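Local coordinates for phosphoglycolate phosphatase (Lactobacillus plantarum, PDB 2HDO), which probably hydrolyses 2-phosphoglycolate to glycolate and phosphate, as a putative phosphatase of the haloacid dehalogenase-like family, at residues P20-Y33 with F67-Q81. Residues are numbered along the deposited sequence; the frame is centred on the assembly and turned at random. Where two conformers were deposited one is given.
Sequences PAYTTVMREVLATY and FQAQYEDVMASHYDQ. With PO4 (phosphate ion), chain C.
V29 lays its CG1 methyl over the centre of the F67 ring, 3.6 Å from the centroid. CG1 reaches that face because it stands anti to the backbone N (chi1 -178°), while CG2 rests on the backbone of Y71. The rim of F67 is taken by selenomethionine M26: SE lies in the ring plane at the edge, a Met-aromatic contact, and CE meets CZ. M26 SE also lies obliquely beside the Y71 ring, 3.7 Å from Y71 CD1. Y71 is a knob in a hole formed by Y22, V25, M26 and V29; its OH points at the edge of the Y22 ring, 3.5 Å from Y22 CD1.

Polar groups close both ends. The Q70 amide spends its two atoms on T32 and Y33 at the C-terminal end of segment 20-33: Y33 OH donates to Q70 OE1 (2.8 Å), and NE2 donates to T32 OG1, whose own proton goes to V29 O. At the far end Q81, extended along A21, gives NE2 to T24 OG1 (2.9 Å), while its OE1 receives H78 ND1 and so fixes the imidazole's rotation. That leaves H78 NE2 to donate to a phosphate ion, probably from the crystallisation liquor, at O1 (2.6 Å, 165°). E28 OE1 approaches the same phosphate O1 at 2.5 Å.

The axes of helices 20-31 and 67-75 come within 9.4 Å, their N-to-C directions 131° apart. The pair belongs to the helices between strands 16-17 and 83-84, inserted after the first strand of the parallel sheet, consistent with the cap domain of HAD-type phosphatases. Helix 50-56 packs on F67 through M54, the Y22 hydroxyl hydrogen-bonds to T45 of helix 39-45, and M75 touches E111 of helix 109-116.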
loop_
_atom_site.group_PDB
_atom_site.type_symbol
_atom_site.label_atom_id
_atom_site.label_comp_id
_atom_site.label_asym_id
_atom_site.label_seq_id
_atom_site.Cartn_x
_atom_site.Cartn_y
_atom_site.Cartn_z
ATOM N N PRO A 20 8.259 10.448 -2.165
ATOM C CA PRO A 20 8.693 11.645 -2.912
ATOM C C PRO A 20 7.734 12.102 -4.025
ATOM O O PRO A 20 7.391 13.285 -4.094
ATOM C CB PRO A 20 10.046 11.236 -3.460
ATOM C CG PRO A 20 10.561 10.238 -2.471
ATOM C CD PRO A 20 9.320 9.436 -2.086
ATOM N N ALA A 21 7.310 11.187 -4.889
ATOM C CA ALA A 21 6.343 11.520 -5.970
ATOM C C ALA A 21 5.016 12.008 -5.391
ATOM O O ALA A 21 4.463 13.019 -5.846
ATOM C CB ALA A 21 6.133 10.354 -6.915
ATOM N N TYR A 22 4.538 11.334 -4.339
ATOM C CA TYR A 22 3.327 11.764 -3.640
ATOM C C TYR A 22 3.420 13.209 -3.200
ATOM O O TYR A 22 2.459 13.980 -3.320
ATOM C CB TYR A 22 3.121 10.869 -2.415
ATOM C CG TYR A 22 2.082 11.360 -1.425
ATOM C CD1 TYR A 22 0.751 11.036 -1.593
ATOM C CD2 TYR A 22 2.443 12.109 -0.300
ATOM C CE1 TYR A 22 -0.199 11.452 -0.702
ATOM C CE2 TYR A 22 1.485 12.561 0.606
ATOM C CZ TYR A 22 0.174 12.220 0.398
ATOM O OH TYR A 22 -0.781 12.634 1.278
ATOM N N THR A 23 4.572 13.547 -2.654
ATOM C CA THR A 23 4.785 14.877 -2.134
ATOM C C THR A 23 4.628 15.909 -3.246
ATOM O O THR A 23 3.930 16.892 -3.089
ATOM C CB THR A 23 6.134 15.004 -1.397
ATOM O OG1 THR A 23 6.146 14.077 -0.296
ATOM C CG2 THR A 23 6.313 16.451 -0.901
ATOM N N THR A 24 5.322 15.684 -4.360
ATOM C CA THR A 24 5.291 16.587 -5.520
ATOM C C THR A 24 3.843 16.732 -6.045
ATOM O O THR A 24 3.355 17.802 -6.313
ATOM C CB THR A 24 6.201 16.003 -6.634
ATOM O OG1 THR A 24 7.562 15.978 -6.171
ATOM C CG2 THR A 24 6.140 16.793 -7.933
ATOM N N VAL A 25 3.144 15.623 -6.139
ATOM C CA VAL A 25 1.829 15.610 -6.740
ATOM C C VAL A 25 0.861 16.315 -5.800
ATOM O O VAL A 25 0.107 17.173 -6.214
ATOM C CB VAL A 25 1.356 14.182 -7.014
ATOM C CG1 VAL A 25 -0.126 14.205 -7.429
ATOM C CG2 VAL A 25 2.240 13.490 -8.081
HETATM N N MSE A 26 0.875 15.929 -4.526
HETATM C CA MSE A 26 -0.028 16.598 -3.556
HETATM C C MSE A 26 0.168 18.111 -3.491
HETATM O O MSE A 26 -0.800 18.899 -3.372
HETATM C CB MSE A 26 0.163 16.010 -2.169
HETATM C CG MSE A 26 -0.312 14.631 -2.032
HETATM SE SE MSE A 26 -2.269 14.511 -2.027
HETATM C CE MSE A 26 -2.671 15.290 -0.221
ATOM N N ARG A 27 1.410 18.536 -3.550
ATOM C CA ARG A 27 1.717 19.979 -3.460
ATOM C C ARG A 27 1.069 20.675 -4.650
ATOM O O ARG A 27 0.517 21.788 -4.533
ATOM C CB ARG A 27 3.230 20.216 -3.404
ATOM C CG ARG A 27 3.592 21.681 -3.213
ATOM C CD ARG A 27 5.090 21.873 -2.963
ATOM N NE ARG A 27 5.473 21.324 -1.656
ATOM C CZ ARG A 27 6.391 20.373 -1.449
ATOM N NH1 ARG A 27 7.107 19.862 -2.436
ATOM N NH2 ARG A 27 6.621 19.952 -0.213
ATOM N N GLU A 28 1.154 20.034 -5.809
ATOM C CA GLU A 28 0.614 20.592 -7.036
ATOM C C GLU A 28 -0.925 20.686 -6.971
ATOM O O GLU A 28 -1.491 21.718 -7.270
ATOM C CB GLU A 28 1.134 19.758 -8.222
ATOM C CG GLU A 28 0.743 20.276 -9.576
ATOM C CD GLU A 28 1.301 19.407 -10.698
ATOM O OE1 GLU A 28 2.318 18.688 -10.442
ATOM O OE2 GLU A 28 0.704 19.388 -11.807
ATOM N N VAL A 29 -1.588 19.613 -6.549
ATOM C CA VAL A 29 -3.044 19.651 -6.328
ATOM C C VAL A 29 -3.435 20.689 -5.291
ATOM O O VAL A 29 -4.364 21.472 -5.487
ATOM C CB VAL A 29 -3.632 18.245 -5.989
ATOM C CG1 VAL A 29 -5.148 18.318 -5.811
ATOM C CG2 VAL A 29 -3.254 17.278 -7.085
ATOM N N LEU A 30 -2.736 20.691 -4.162
ATOM C CA LEU A 30 -3.090 21.590 -3.077
ATOM C C LEU A 30 -3.007 23.048 -3.455
ATOM O O LEU A 30 -3.765 23.864 -2.954
ATOM C CB LEU A 30 -2.232 21.294 -1.830
ATOM C CG LEU A 30 -2.745 20.072 -1.090
ATOM C CD1 LEU A 30 -1.643 19.452 -0.296
ATOM C CD2 LEU A 30 -3.883 20.431 -0.185
ATOM N N ALA A 31 -2.108 23.397 -4.364
ATOM C CA ALA A 31 -2.014 24.769 -4.843
ATOM C C ALA A 31 -3.348 25.259 -5.444
ATOM O O ALA A 31 -3.693 26.421 -5.293
ATOM C CB ALA A 31 -0.887 24.872 -5.857
ATOM N N THR A 32 -4.123 24.366 -6.064
ATOM C CA THR A 32 -5.422 24.756 -6.672
ATOM C C THR A 32 -6.555 24.951 -5.626
ATOM O O THR A 32 -7.675 25.356 -5.973
ATOM C CB THR A 32 -5.903 23.736 -7.717
ATOM O OG1 THR A 32 -6.322 22.531 -7.090
ATOM C CG2 THR A 32 -4.792 23.407 -8.734
ATOM N N TYR A 33 -6.254 24.632 -4.372
ATOM C CA TYR A 33 -7.128 24.841 -3.206
ATOM C C TYR A 33 -6.509 25.895 -2.298
ATOM O O TYR A 33 -6.932 26.057 -1.165
ATOM C CB TYR A 33 -7.322 23.512 -2.452
ATOM C CG TYR A 33 -8.097 22.535 -3.277
ATOM C CD1 TYR A 33 -7.463 21.690 -4.166
ATOM C CD2 TYR A 33 -9.478 22.494 -3.225
ATOM C CE1 TYR A 33 -8.198 20.832 -4.971
ATOM C CE2 TYR A 33 -10.205 21.621 -4.008
ATOM C CZ TYR A 33 -9.563 20.795 -4.886
ATOM O OH TYR A 33 -10.317 19.955 -5.668
ATOM N N PHE A 67 -10.717 16.711 -5.938
ATOM C CA PHE A 67 -9.334 16.587 -5.452
ATOM C C PHE A 67 -8.722 15.240 -5.840
ATOM O O PHE A 67 -7.616 15.177 -6.357
ATOM C CB PHE A 67 -9.319 16.757 -3.903
ATOM C CG PHE A 67 -7.940 16.873 -3.313
ATOM C CD1 PHE A 67 -7.119 15.759 -3.190
ATOM C CD2 PHE A 67 -7.467 18.088 -2.896
ATOM C CE1 PHE A 67 -5.848 15.872 -2.674
ATOM C CE2 PHE A 67 -6.222 18.198 -2.368
ATOM C CZ PHE A 67 -5.392 17.107 -2.270
ATOM N N GLN A 68 -9.446 14.151 -5.610
ATOM C CA GLN A 68 -8.894 12.834 -5.916
ATOM C C GLN A 68 -8.699 12.627 -7.420
ATOM O O GLN A 68 -7.731 11.989 -7.823
ATOM C CB GLN A 68 -9.733 11.691 -5.314
ATOM C CG GLN A 68 -9.525 11.498 -3.816
ATOM C CD GLN A 68 -8.097 11.142 -3.459
ATOM O OE1 GLN A 68 -7.432 11.850 -2.694
ATOM N NE2 GLN A 68 -7.611 10.051 -4.022
ATOM N N ALA A 69 -9.586 13.189 -8.238
ATOM C CA ALA A 69 -9.456 13.128 -9.689
ATOM C C ALA A 69 -8.205 13.887 -10.156
ATOM O O ALA A 69 -7.447 13.413 -10.984
ATOM C CB ALA A 69 -10.707 13.699 -10.334
ATOM N N GLN A 70 -8.007 15.076 -9.617
ATOM C CA GLN A 70 -6.808 15.839 -9.914
ATOM C C GLN A 70 -5.556 15.064 -9.545
ATOM O O GLN A 70 -4.601 15.004 -10.324
ATOM C CB GLN A 70 -6.815 17.157 -9.182
ATOM C CG GLN A 70 -7.868 18.075 -9.683
ATOM C CD GLN A 70 -7.985 19.285 -8.829
ATOM O OE1 GLN A 70 -8.813 19.316 -7.926
ATOM N NE2 GLN A 70 -7.080 20.236 -9.013
ATOM N N TYR A 71 -5.580 14.451 -8.368
ATOM C CA TYR A 71 -4.443 13.744 -7.875
ATOM C C TYR A 71 -4.116 12.630 -8.813
ATOM O O TYR A 71 -2.950 12.440 -9.163
ATOM C CB TYR A 71 -4.672 13.169 -6.473
ATOM C CG TYR A 71 -3.571 12.260 -5.994
ATOM C CD1 TYR A 71 -2.466 12.765 -5.323
ATOM C CD2 TYR A 71 -3.632 10.894 -6.204
ATOM C CE1 TYR A 71 -1.422 11.929 -4.898
ATOM C CE2 TYR A 71 -2.593 10.031 -5.769
ATOM C CZ TYR A 71 -1.501 10.566 -5.096
ATOM O OH TYR A 71 -0.482 9.737 -4.633
ATOM N N GLU A 72 -5.135 11.865 -9.218
ATOM C CA GLU A 72 -4.859 10.725 -10.100
ATOM C C GLU A 72 -4.323 11.173 -11.461
ATOM O O GLU A 72 -3.434 10.544 -12.046
ATOM C CB GLU A 72 -6.106 9.865 -10.252
ATOM C CG GLU A 72 -6.623 9.317 -8.946
ATOM N N ASP A 73 -4.865 12.277 -11.951
ATOM C CA ASP A 73 -4.437 12.829 -13.238
ATOM C C ASP A 73 -2.981 13.258 -13.253
ATOM O O ASP A 73 -2.250 12.933 -14.185
ATOM C CB ASP A 73 -5.338 13.998 -13.611
ATOM C CG ASP A 73 -6.797 13.568 -13.844
ATOM O OD1 ASP A 73 -7.064 12.340 -13.934
ATOM O OD2 ASP A 73 -7.671 14.464 -13.941
ATOM N N VAL A 74 -2.542 13.933 -12.197
ATOM C CA VAL A 74 -1.163 14.400 -12.075
ATOM C C VAL A 74 -0.206 13.256 -11.792
ATOM O O VAL A 74 0.885 13.173 -12.365
ATOM C CB VAL A 74 -1.037 15.479 -10.973
ATOM C CG1 VAL A 74 0.419 15.869 -10.807
ATOM C CG2 VAL A 74 -1.860 16.687 -11.334
HETATM N N MSE A 75 -0.619 12.364 -10.907
HETATM C CA MSE A 75 0.214 11.228 -10.542
HETATM C C MSE A 75 0.557 10.367 -11.757
HETATM O O MSE A 75 1.649 9.825 -11.836
HETATM C CB MSE A 75 -0.490 10.392 -9.464
HETATM C CG MSE A 75 0.276 9.119 -9.073
HETATM SE SE MSE A 75 2.194 9.481 -8.547
HETATM C CE MSE A 75 1.911 9.799 -6.605
ATOM N N ALA A 76 -0.334 10.290 -12.740
ATOM C CA ALA A 76 -0.055 9.427 -13.892
ATOM C C ALA A 76 1.119 9.961 -14.755
ATOM O O ALA A 76 1.681 9.226 -15.589
ATOM C CB ALA A 76 -1.301 9.213 -14.714
ATOM N N SER A 77 1.561 11.189 -14.501
ATOM C CA SER A 77 2.811 11.710 -15.089
ATOM C C SER A 77 4.085 11.533 -14.269
ATOM O O SER A 77 5.141 12.023 -14.680
ATOM C CB SER A 77 2.639 13.188 -15.378
ATOM O OG SER A 77 1.797 13.290 -16.489
ATOM N N HIS A 78 3.998 10.863 -13.128
ATOM C CA HIS A 78 5.113 10.803 -12.166
ATOM C C HIS A 78 5.595 9.410 -11.818
ATOM O O HIS A 78 6.386 9.252 -10.907
ATOM C CB HIS A 78 4.754 11.585 -10.901
ATOM C CG HIS A 78 4.750 13.062 -11.129
ATOM N ND1 HIS A 78 5.874 13.842 -10.957
ATOM C CD2 HIS A 78 3.784 13.885 -11.597
ATOM C CE1 HIS A 78 5.584 15.095 -11.274
ATOM N NE2 HIS A 78 4.323 15.147 -11.673
ATOM N N TYR A 79 5.156 8.394 -12.536
ATOM C CA TYR A 79 5.614 7.047 -12.232
ATOM C C TYR A 79 7.123 6.891 -12.348
ATOM O O TYR A 79 7.715 6.066 -11.621
ATOM C CB TYR A 79 4.916 6.040 -13.122
ATOM C CG TYR A 79 3.419 6.053 -12.979
ATOM C CD1 TYR A 79 2.828 5.966 -11.738
ATOM C CD2 TYR A 79 2.597 6.138 -14.087
ATOM C CE1 TYR A 79 1.473 5.967 -11.592
ATOM C CE2 TYR A 79 1.240 6.130 -13.947
ATOM C CZ TYR A 79 0.688 6.045 -12.698
ATOM O OH TYR A 79 -0.658 6.044 -12.562
ATOM N N ASP A 80 7.769 7.661 -13.219
ATOM C CA ASP A 80 9.241 7.589 -13.334
ATOM C C ASP A 80 9.989 8.180 -12.120
ATOM O O ASP A 80 11.213 8.023 -12.008
ATOM C CB ASP A 80 9.733 8.245 -14.637
ATOM N N GLN A 81 9.275 8.891 -11.252
ATOM C CA GLN A 81 9.801 9.415 -9.997
ATOM C C GLN A 81 9.642 8.377 -8.885
ATOM O O GLN A 81 9.976 8.654 -7.738
ATOM C CB GLN A 81 9.031 10.705 -9.657
ATOM C CG GLN A 81 9.441 11.566 -8.415
ATOM C CD GLN A 81 8.638 12.937 -8.326
ATOM O OE1 GLN A 81 7.750 13.216 -9.146
ATOM N NE2 GLN A 81 8.973 13.766 -7.329
HETATM P P PO4 C . 2.961 17.633 -13.820
HETATM O O1 PO4 C . 3.407 17.503 -12.375
HETATM O O2 PO4 C . 1.469 18.031 -13.946
HETATM O O3 PO4 C . 3.152 16.318 -14.566
HETATM O O4 PO4 C . 3.852 18.678 -14.452
HETATM O O HOH W 1 8.686 8.622 -5.310
#